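Local coordinates for protein ammonium transporter (Kuenenia stuttgartiensis, PDB 6EU6) that probably senses ammonium at the membrane, using an ammonium-transporter fold to pass the signal to a histidine kinase, at residues A282-I295 with G333-Y345. Sequence-based numbering, arbitrary orientation.
Sequences ASSNMVTPVSAVAI and GTLCVAIFAQKSY. With MES (2-(N-morpholino)-ethanesulfonic acid), chain C.
Met286 crosses Tyr345 obliquely and packs against Ala341 in the tightly packed part of this contact. Its CB sits over one face of the Tyr345 ring, 3.7 Å from the centroid, as a CH-pi contact. CG takes the position between the backbone N and the carbonyl carbon (chi1 56°), and a bend at chi3 folds the end of the chain back. CE therefore returns to Tyr345 CD1 at 3.5 Å. SD stands obliquely to the same ring in a Met-aromatic contact and also touches Ala341 CB. The backbone joins in: Gln342 N donates to Met286 O at 2.8 Å, in a nearly straight bond.

Deeper in, Ala282 CB packs on Val337 CG2 at 3.7 Å. A water accepts from Ser283 OG and donates to Gly333 O. The setting is the helical bundle of the ammonium transporter family. The turn leading from helix 266-280 into helix 289-312 rests here against the C-terminal end of helix 322-340. Thr288 is the N-cap residue of helix 289-312. A second water accepts from Thr288 N and donates to Phe340 O, tying the two helix ends together.

Phe340 occupies a more open margin. Ile295 CG1 lies over a face of its ring, 4.0 Å from the centroid, and Ser291 CB meets Phe340 CD1 at 3.6 Å. Ala294 CB approaches more loosely and obliquely.

The Tyr345 hydroxyl points to the other margin, where a MES molecule, probably from the crystallisation liquor, is bound. MES O3S lies at the ring edge, but the very short 2.5 Å between Tyr345 OH and MES O3S leaves the details doubtful. Asn285 ND2 has at most a weak, doubtful bond to MES O1S. With an alanine here instead of Tyr345, Met286 would probably lose the ring that its CB and CE pack against, and the end of its chain would be freer to turn.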
ATOM      1  N   ALA A 282      11.748  -8.607  17.984  1.00 28.13           N
ATOM      2  CA  ALA A 282      12.951  -8.599  18.885  1.00 28.66           C
ATOM      3  C   ALA A 282      14.084  -9.400  18.283  1.00 27.64           C
ATOM      4  O   ALA A 282      15.224  -9.179  18.632  1.00 26.08           O
ATOM      5  CB  ALA A 282      12.629  -9.217  20.228  1.00 30.81           C
ATOM      6  N   SER A 283      13.765 -10.384  17.446  1.00 26.80           N
ATOM      7  CA  SER A 283      14.715 -11.419  17.153  1.00 28.86           C
ATOM      8  C   SER A 283      14.734 -11.913  15.733  1.00 29.29           C
ATOM      9  O   SER A 283      15.428 -12.882  15.422  1.00 27.33           O
ATOM     10  CB  SER A 283      14.443 -12.609  18.065  1.00 26.97           C
ATOM     11  OG  SER A 283      13.203 -13.188  17.730  1.00 26.93           O
ATOM     12  N   SER A 284      14.047 -11.246  14.815  1.00 28.70           N
ATOM     13  CA  SER A 284      13.854 -11.869  13.496  1.00 26.87           C
ATOM     14  C   SER A 284      15.158 -12.061  12.721  1.00 30.43           C
ATOM     15  O   SER A 284      15.182 -12.853  11.798  1.00 28.03           O
ATOM     16  CB  SER A 284      12.828 -11.082  12.658  1.00 29.95           C
ATOM     17  OG  SER A 284      13.282  -9.772  12.580  1.00 29.43           O
ATOM     18  N   ASN A 285      16.250 -11.359  13.071  1.00 29.30           N
ATOM     19  CA  ASN A 285      17.520 -11.535  12.373  1.00 27.83           C
ATOM     20  C   ASN A 285      18.357 -12.692  12.938  1.00 29.30           C
ATOM     21  O   ASN A 285      19.379 -13.054  12.345  1.00 31.64           O
ATOM     22  CB  ASN A 285      18.351 -10.270  12.485  1.00 32.01           C
ATOM     23  CG  ASN A 285      18.717  -9.935  13.952  1.00 30.86           C
ATOM     24  OD1 ASN A 285      17.919 -10.099  14.894  1.00 32.15           O
ATOM     25  ND2 ASN A 285      19.916  -9.460  14.142  1.00 32.78           N
ATOM     26  N   MET A 286      17.931 -13.293  14.035  1.00 29.12           N
ATOM     27  CA  MET A 286      18.807 -14.229  14.768  1.00 30.34           C
ATOM     28  C   MET A 286      18.222 -15.550  15.060  1.00 32.46           C
ATOM     29  O   MET A 286      18.860 -16.364  15.745  1.00 30.90           O
ATOM     30  CB  MET A 286      19.357 -13.601  16.072  1.00 33.64           C
ATOM     31  CG  MET A 286      18.386 -13.081  17.074  1.00 44.72           C
ATOM     32  SD  MET A 286      19.085 -12.002  18.412  1.00 45.18           S
ATOM     33  CE  MET A 286      19.933 -10.847  17.490  1.00 40.97           C
ATOM     34  N   VAL A 287      17.042 -15.803  14.512  1.00 27.88           N
ATOM     35  CA  VAL A 287      16.340 -17.075  14.731  1.00 28.68           C
ATOM     36  C   VAL A 287      16.131 -17.747  13.390  1.00 29.89           C
ATOM     37  O   VAL A 287      16.282 -17.115  12.350  1.00 29.00           O
ATOM     38  CB  VAL A 287      15.003 -16.920  15.483  1.00 29.51           C
ATOM     39  CG1 VAL A 287      15.214 -16.169  16.780  1.00 31.34           C
ATOM     40  CG2 VAL A 287      13.908 -16.203  14.652  1.00 29.18           C
ATOM     41  N   THR A 288      15.846 -19.036  13.436  1.00 29.12           N
ATOM     42  CA  THR A 288      15.498 -19.848  12.264  1.00 31.79           C
ATOM     43  C   THR A 288      13.973 -19.749  12.007  1.00 29.44           C
ATOM     44  O   THR A 288      13.194 -19.433  12.914  1.00 29.67           O
ATOM     45  CB  THR A 288      15.842 -21.373  12.506  1.00 32.64           C
ATOM     46  OG1 THR A 288      15.061 -21.872  13.607  1.00 34.27           O
ATOM     47  CG2 THR A 288      17.344 -21.624  12.774  1.00 33.87           C
ATOM     48  N   PRO A 289      13.530 -20.096  10.804  1.00 29.91           N
ATOM     49  CA  PRO A 289      12.104 -20.035  10.573  1.00 31.63           C
ATOM     50  C   PRO A 289      11.284 -20.925  11.510  1.00 33.41           C
ATOM     51  O   PRO A 289      10.204 -20.492  11.941  1.00 29.24           O
ATOM     52  CB  PRO A 289      11.964 -20.497   9.128  1.00 35.78           C
ATOM     53  CG  PRO A 289      13.254 -20.137   8.499  1.00 35.42           C
ATOM     54  CD  PRO A 289      14.288 -20.370   9.574  1.00 32.47           C
ATOM     55  N   VAL A 290      11.805 -22.119  11.889  1.00 29.45           N
ATOM     56  CA  VAL A 290      11.083 -22.922  12.838  1.00 30.01           C
ATOM     57  C   VAL A 290      10.988 -22.271  14.206  1.00 27.21           C
ATOM     58  O   VAL A 290       9.937 -22.337  14.821  1.00 28.30           O
ATOM     59  CB  VAL A 290      11.582 -24.416  12.928  1.00 34.87           C
ATOM     60  CG1 VAL A 290      10.905 -25.160  14.068  1.00 36.80           C
ATOM     61  CG2 VAL A 290      11.207 -25.144  11.645  1.00 36.30           C
ATOM     62  N   SER A 291      12.022 -21.600  14.682  1.00 27.76           N
ATOM     63  CA  SER A 291      11.879 -20.898  15.958  1.00 28.06           C
ATOM     64  C   SER A 291      10.880 -19.717  15.858  1.00 28.88           C
ATOM     65  O   SER A 291      10.207 -19.333  16.864  1.00 31.73           O
ATOM     66  CB  SER A 291      13.202 -20.345  16.403  1.00 32.16           C
ATOM     67  OG  SER A 291      14.192 -21.322  16.488  1.00 35.06           O
ATOM     68  N   ALA A 292      10.838 -19.088  14.683  1.00 27.97           N
ATOM     69  CA  ALA A 292       9.848 -17.964  14.424  1.00 27.22           C
ATOM     70  C   ALA A 292       8.453 -18.534  14.547  1.00 27.87           C
ATOM     71  O   ALA A 292       7.584 -17.905  15.124  1.00 28.41           O
ATOM     72  CB  ALA A 292      10.100 -17.323  13.085  1.00 27.81           C
ATOM     73  N   VAL A 293       8.225 -19.748  14.012  1.00 28.72           N
ATOM     74  CA  VAL A 293       6.957 -20.434  14.170  1.00 27.92           C
ATOM     75  C   VAL A 293       6.625 -20.686  15.683  1.00 29.84           C
ATOM     76  O   VAL A 293       5.511 -20.409  16.169  1.00 29.07           O
ATOM     77  CB  VAL A 293       6.956 -21.716  13.356  1.00 27.41           C
ATOM     78  CG1 VAL A 293       5.786 -22.603  13.787  1.00 32.79           C
ATOM     79  CG2 VAL A 293       6.882 -21.438  11.894  1.00 29.67           C
ATOM     80  N   ALA A 294       7.610 -21.167  16.438  1.00 29.60           N
ATOM     81  CA  ALA A 294       7.397 -21.412  17.882  1.00 30.86           C
ATOM     82  C   ALA A 294       7.099 -20.122  18.627  1.00 27.78           C
ATOM     83  O   ALA A 294       6.210 -20.078  19.483  1.00 31.82           O
ATOM     84  CB  ALA A 294       8.587 -22.129  18.463  1.00 30.95           C
ATOM     85  N   ILE A 295       7.852 -19.070  18.334  1.00 27.34           N
ATOM     86  CA  ILE A 295       7.614 -17.732  18.968  1.00 26.29           C
ATOM     87  C   ILE A 295       6.181 -17.236  18.659  1.00 26.40           C
ATOM     88  O   ILE A 295       5.493 -16.763  19.548  1.00 27.30           O
ATOM     89  CB  ILE A 295       8.641 -16.686  18.548  1.00 29.72           C
ATOM     90  CG1 ILE A 295      10.047 -17.121  19.071  1.00 31.06           C
ATOM     91  CG2 ILE A 295       8.270 -15.266  19.077  1.00 30.09           C
ATOM     92  CD1 ILE A 295      11.224 -16.416  18.397  1.00 32.31           C
ATOM     93  N   GLY A 333       8.383 -11.378  23.113  1.00 29.87           N
ATOM     94  CA  GLY A 333       9.431 -11.455  22.118  1.00 28.43           C
ATOM     95  C   GLY A 333      10.814 -11.135  22.695  1.00 27.21           C
ATOM     96  O   GLY A 333      11.843 -11.720  22.336  1.00 25.55           O
ATOM     97  N   THR A 334      10.864 -10.119  23.562  1.00 26.91           N
ATOM     98  CA  THR A 334      12.125  -9.675  24.096  1.00 27.17           C
ATOM     99  C   THR A 334      12.738 -10.823  24.953  1.00 29.85           C
ATOM    100  O   THR A 334      13.982 -11.107  24.867  1.00 32.85           O
ATOM    101  CB  THR A 334      11.892  -8.390  24.865  1.00 30.64           C
ATOM    102  OG1 THR A 334      11.435  -7.347  23.929  1.00 27.81           O
ATOM    103  CG2 THR A 334      13.201  -7.948  25.633  1.00 30.92           C
ATOM    104  N   LEU A 335      11.905 -11.477  25.787  1.00 30.04           N
ATOM    105  CA  LEU A 335      12.385 -12.654  26.569  1.00 32.75           C
ATOM    106  C   LEU A 335      12.817 -13.818  25.677  1.00 32.79           C
ATOM    107  O   LEU A 335      13.826 -14.478  25.943  1.00 35.27           O
ATOM    108  CB  LEU A 335      11.359 -13.114  27.575  1.00 30.52           C
ATOM    109  CG  LEU A 335      11.012 -12.092  28.632  1.00 31.33           C
ATOM    110  CD1 LEU A 335       9.879 -12.677  29.442  1.00 31.64           C
ATOM    111  CD2 LEU A 335      12.217 -11.756  29.508  1.00 33.94           C
ATOM    112  N   CYS A 336      12.113 -14.023  24.581  1.00 31.90           N
ATOM    113  CA  CYS A 336      12.406 -15.128  23.615  1.00 30.92           C
ATOM    114  C   CYS A 336      13.724 -14.977  22.904  1.00 30.25           C
ATOM    115  O   CYS A 336      14.295 -15.973  22.474  1.00 30.83           O
ATOM    116  CB  CYS A 336      11.273 -15.237  22.578  1.00 34.11           C
ATOM    117  SG  CYS A 336       9.782 -16.083  23.152  1.00 35.94           S
ATOM    118  N   VAL A 337      14.252 -13.758  22.795  1.00 28.23           N
ATOM    119  CA  VAL A 337      15.558 -13.595  22.290  1.00 29.58           C
ATOM    120  C   VAL A 337      16.550 -14.603  22.992  1.00 35.39           C
ATOM    121  O   VAL A 337      17.352 -15.309  22.342  1.00 33.56           O
ATOM    122  CB  VAL A 337      16.069 -12.172  22.591  1.00 31.86           C
ATOM    123  CG1 VAL A 337      17.616 -12.126  22.520  1.00 31.86           C
ATOM    124  CG2 VAL A 337      15.441 -11.144  21.654  1.00 30.75           C
ATOM    125  N   ALA A 338      16.531 -14.626  24.318  1.00 34.07           N
ATOM    126  CA  ALA A 338      17.441 -15.537  25.089  1.00 35.52           C
ATOM    127  C   ALA A 338      17.222 -17.023  24.785  1.00 34.20           C
ATOM    128  O   ALA A 338      18.184 -17.791  24.755  1.00 35.75           O
ATOM    129  CB  ALA A 338      17.341 -15.287  26.605  1.00 31.57           C
ATOM    130  N   ILE A 339      15.969 -17.398  24.575  1.00 33.71           N
ATOM    131  CA  ILE A 339      15.590 -18.796  24.352  1.00 36.18           C
ATOM    132  C   ILE A 339      15.941 -19.221  22.973  1.00 42.79           C
ATOM    133  O   ILE A 339      16.436 -20.331  22.809  1.00 40.52           O
ATOM    134  CB  ILE A 339      14.123 -19.016  24.598  1.00 39.45           C
ATOM    135  CG1 ILE A 339      13.748 -18.490  25.959  1.00 43.36           C
ATOM    136  CG2 ILE A 339      13.713 -20.470  24.446  1.00 43.60           C
ATOM    137  CD1 ILE A 339      14.729 -18.894  27.035  1.00 52.18           C
ATOM    138  N   PHE A 340      15.766 -18.344  21.981  1.00 36.91           N
ATOM    139  CA  PHE A 340      15.787 -18.820  20.593  1.00 34.49           C
ATOM    140  C   PHE A 340      16.885 -18.329  19.723  1.00 32.35           C
ATOM    141  O   PHE A 340      17.169 -18.949  18.642  1.00 32.94           O
ATOM    142  CB  PHE A 340      14.446 -18.498  19.869  1.00 34.97           C
ATOM    143  CG  PHE A 340      13.284 -19.244  20.403  1.00 29.87           C
ATOM    144  CD1 PHE A 340      13.060 -20.542  20.018  1.00 34.85           C
ATOM    145  CD2 PHE A 340      12.461 -18.706  21.327  1.00 28.81           C
ATOM    146  CE1 PHE A 340      12.006 -21.249  20.541  1.00 34.68           C
ATOM    147  CE2 PHE A 340      11.400 -19.381  21.843  1.00 32.58           C
ATOM    148  CZ  PHE A 340      11.146 -20.674  21.454  1.00 33.17           C
ATOM    149  N   ALA A 341      17.481 -17.216  20.079  1.00 30.81           N
ATOM    150  CA  ALA A 341      18.479 -16.624  19.242  1.00 33.42           C
ATOM    151  C   ALA A 341      19.683 -17.547  19.063  1.00 42.43           C
ATOM    152  O   ALA A 341      20.029 -18.313  19.978  1.00 39.62           O
ATOM    153  CB  ALA A 341      18.943 -15.297  19.794  1.00 39.24           C
ATOM    154  N   GLN A 342      20.262 -17.484  17.866  1.00 36.38           N
ATOM    155  CA  GLN A 342      21.524 -18.123  17.551  1.00 43.81           C
ATOM    156  C   GLN A 342      22.592 -17.646  18.530  1.00 41.74           C
ATOM    157  O   GLN A 342      22.748 -16.438  18.778  1.00 37.83           O
ATOM    158  CB  GLN A 342      21.926 -17.800  16.110  1.00 47.42           C
ATOM    159  CG  GLN A 342      23.016 -18.696  15.580  1.00 63.56           C
ATOM    160  CD  GLN A 342      22.606 -20.145  15.730  1.00 74.33           C
ATOM    161  OE1 GLN A 342      21.515 -20.519  15.289  1.00 73.25           O
ATOM    162  NE2 GLN A 342      23.445 -20.961  16.400  1.00 78.24           N
ATOM    163  N   LYS A 343      23.353 -18.583  19.077  1.00 42.68           N
ATOM    164  CA  LYS A 343      24.294 -18.233  20.150  1.00 47.61           C
ATOM    165  C   LYS A 343      25.303 -17.138  19.813  1.00 43.36           C
ATOM    166  O   LYS A 343      25.572 -16.310  20.627  1.00 42.10           O
ATOM    167  CB  LYS A 343      24.946 -19.472  20.783  1.00 54.31           C
ATOM    168  CG  LYS A 343      24.091 -20.035  21.924  1.00 63.35           C
ATOM    169  CD  LYS A 343      24.766 -21.042  22.870  1.00 74.27           C
ATOM    170  CE  LYS A 343      25.163 -20.497  24.253  1.00 73.94           C
ATOM    171  NZ  LYS A 343      24.683 -21.367  25.374  1.00 72.97           N
ATOM    172  N   SER A 344      25.771 -17.048  18.589  1.00 43.48           N
ATOM    173  CA  SER A 344      26.665 -15.972  18.172  1.00 43.15           C
ATOM    174  C   SER A 344      26.119 -14.575  18.352  1.00 47.94           C
ATOM    175  O   SER A 344      26.886 -13.583  18.305  1.00 44.78           O
ATOM    176  CB  SER A 344      27.037 -16.143  16.668  1.00 53.42           C
ATOM    177  OG  SER A 344      25.923 -16.589  15.889  1.00 57.01           O
ATOM    178  N   TYR A 345      24.786 -14.451  18.485  1.00 42.97           N
ATOM    179  CA  TYR A 345      24.187 -13.139  18.715  1.00 42.94           C
ATOM    180  C   TYR A 345      24.095 -12.697  20.183  1.00 42.27           C
ATOM    181  O   TYR A 345      23.827 -11.509  20.477  1.00 43.42           O
ATOM    182  CB  TYR A 345      22.779 -13.106  18.087  1.00 41.17           C
ATOM    183  CG  TYR A 345      22.846 -13.021  16.615  1.00 38.69           C
ATOM    184  CD1 TYR A 345      22.911 -11.787  16.013  1.00 41.04           C
ATOM    185  CD2 TYR A 345      22.873 -14.143  15.846  1.00 40.08           C
ATOM    186  CE1 TYR A 345      22.990 -11.675  14.661  1.00 43.23           C
ATOM    187  CE2 TYR A 345      22.944 -14.047  14.477  1.00 43.50           C
ATOM    188  CZ  TYR A 345      22.978 -12.790  13.915  1.00 42.55           C
ATOM    189  OH  TYR A 345      23.102 -12.617  12.592  1.00 51.68           O
TER
HETATM  190  O1  MES C 502      22.847  -3.347  14.047  1.00 68.07           O
HETATM  191  C2  MES C 502      22.781  -4.513  14.882  1.00 63.52           C
HETATM  192  C3  MES C 502      22.963  -5.768  14.052  1.00 61.59           C
HETATM  193  N4  MES C 502      22.074  -5.784  12.882  1.00 63.12           N
HETATM  194  C5  MES C 502      22.000  -4.525  12.108  1.00 58.43           C
HETATM  195  C6  MES C 502      21.846  -3.343  13.031  1.00 58.98           C
HETATM  196  C7  MES C 502      22.536  -6.819  11.928  1.00 63.83           C
HETATM  197  C8  MES C 502      21.967  -8.180  12.310  1.00 75.76           C
HETATM  198  S   MES C 502      22.458  -9.436  11.327  1.00 83.88           S
HETATM  199  O1S MES C 502      21.299 -10.339  11.101  1.00 89.96           O
HETATM  200  O2S MES C 502      23.066  -8.959  10.051  1.00 74.58           O
HETATM  201  O3S MES C 502      23.485 -10.219  12.049  1.00104.71           O
HETATM  202  O   HOH W   1      11.358 -12.761  19.780  1.00 29.28           O
HETATM  203  O   HOH W   2      16.612 -20.077  16.398  1.00 28.32           O